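Local coordinates for stage III sporulation protein AF (Bacillus subtilis, PDB 6DCS) that is a component of a sporulation-essential channel, probably anchored in the membrane, of which this is the ring-building-motif domain, at residues L16-M19 with A20-K24. Sequence-based numbering, arbitrary orientation.
Sequences LEEM and AVQLK
Glu17 O takes two backbone N-H groups of the next helical turn: a firm bond from Val21 N at 3.1 Å, and a weak, bent one from Ala20 N. The same Ala20 N-H makes a second weak hydrogen bond to Leu16 O, so it is shared between two carbonyls, and the alanine CB sits close beside both oxygens. Further along, Gln22 N reaches Glu18 O at 3.2 Å in a nearly linear bond, its N-H...O angle 171°, and Leu23 N reaches Met19 O at 3.1 Å. Side chains of the later turn pack back against these oxygens. Val21 spreads over two of them, CG1 lying 3.5 Å from Glu17 O and CG2 3.4 Å from Glu18 O. Leu23 carries its CG anti to the carbonyl carbon (chi1 -79°), which sets its branch beside Met19 O. Glu18 and Gln22, one turn apart, run alongside each other in the same direction, Glu18 CG 3.9 Å from Gln22 NE2, with carboxylate and amide planes turned 53° apart. Leu16 and Leu23 both pack on Leu43 of strand 37-45, and Leu23 O accepts a hydrogen bond from Trp106 NE1. These two turns thus belong to an amphipathic alpha-helix, 11-30, laid on the three-stranded sheet of the alpha/beta ring-building-motif fold.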
# COMPACT_ATOMS: atom_id res chain seq x y z
N LEU A 16 8.08 -11.43 11.15
CA LEU A 16 7.60 -10.65 10.02
C LEU A 16 6.13 -10.26 10.18
O LEU A 16 5.74 -9.16 9.77
CB LEU A 16 7.82 -11.43 8.74
CG LEU A 16 7.73 -10.66 7.44
CD1 LEU A 16 8.69 -9.53 7.53
CD2 LEU A 16 8.07 -11.51 6.24
N GLU A 17 5.31 -11.10 10.81
CA GLU A 17 3.93 -10.67 11.05
C GLU A 17 3.81 -9.70 12.20
O GLU A 17 2.83 -8.95 12.28
CB GLU A 17 3.02 -11.87 11.34
CG GLU A 17 2.58 -12.65 10.09
CD GLU A 17 1.39 -12.02 9.40
OE1 GLU A 17 0.96 -10.93 9.82
OE2 GLU A 17 0.87 -12.64 8.44
N GLU A 18 4.79 -9.70 13.11
CA GLU A 18 4.78 -8.74 14.21
C GLU A 18 5.14 -7.36 13.69
O GLU A 18 4.44 -6.38 13.94
CB GLU A 18 5.75 -9.20 15.29
CG GLU A 18 6.20 -8.14 16.26
CD GLU A 18 7.27 -8.65 17.20
OE1 GLU A 18 7.22 -9.86 17.54
OE2 GLU A 18 8.17 -7.86 17.58
N MET A 19 6.24 -7.28 12.93
CA MET A 19 6.58 -6.05 12.23
C MET A 19 5.42 -5.57 11.37
O MET A 19 5.29 -4.36 11.13
CB MET A 19 7.83 -6.27 11.37
CG MET A 19 9.14 -6.23 12.12
SD MET A 19 10.67 -6.40 11.13
CE MET A 19 10.17 -7.52 9.82
N ALA A 20 4.59 -6.48 10.89
CA ALA A 20 3.55 -6.10 9.94
C ALA A 20 2.34 -5.49 10.63
O ALA A 20 1.77 -4.52 10.14
CB ALA A 20 3.16 -7.30 9.08
N VAL A 21 1.91 -6.04 11.78
CA VAL A 21 0.76 -5.42 12.45
C VAL A 21 1.15 -4.06 13.04
O VAL A 21 0.35 -3.12 13.03
CB VAL A 21 0.13 -6.34 13.51
CG1 VAL A 21 -0.37 -7.64 12.89
CG2 VAL A 21 1.08 -6.58 14.68
N GLN A 22 2.37 -3.94 13.57
CA GLN A 22 2.81 -2.67 14.12
C GLN A 22 2.91 -1.63 13.01
O GLN A 22 2.54 -0.47 13.20
CB GLN A 22 4.16 -2.81 14.85
CG GLN A 22 4.04 -3.15 16.36
CD GLN A 22 5.24 -3.95 16.89
OE1 GLN A 22 6.37 -3.79 16.40
NE2 GLN A 22 5.00 -4.81 17.89
N LEU A 23 3.38 -2.04 11.84
CA LEU A 23 3.32 -1.16 10.68
C LEU A 23 1.90 -0.84 10.27
O LEU A 23 1.63 0.27 9.82
CB LEU A 23 4.02 -1.81 9.50
CG LEU A 23 5.53 -1.77 9.42
CD1 LEU A 23 5.99 -2.51 8.15
CD2 LEU A 23 6.01 -0.32 9.50
N LYS A 24 1.00 -1.82 10.34
CA LYS A 24 -0.37 -1.53 9.97
C LYS A 24 -0.94 -0.48 10.90
O LYS A 24 -1.42 0.56 10.44
CB LYS A 24 -1.22 -2.80 9.99
CG LYS A 24 -2.63 -2.54 9.52
CD LYS A 24 -3.33 -3.80 8.98
CE LYS A 24 -3.67 -4.81 10.08
NZ LYS A 24 -4.50 -5.95 9.54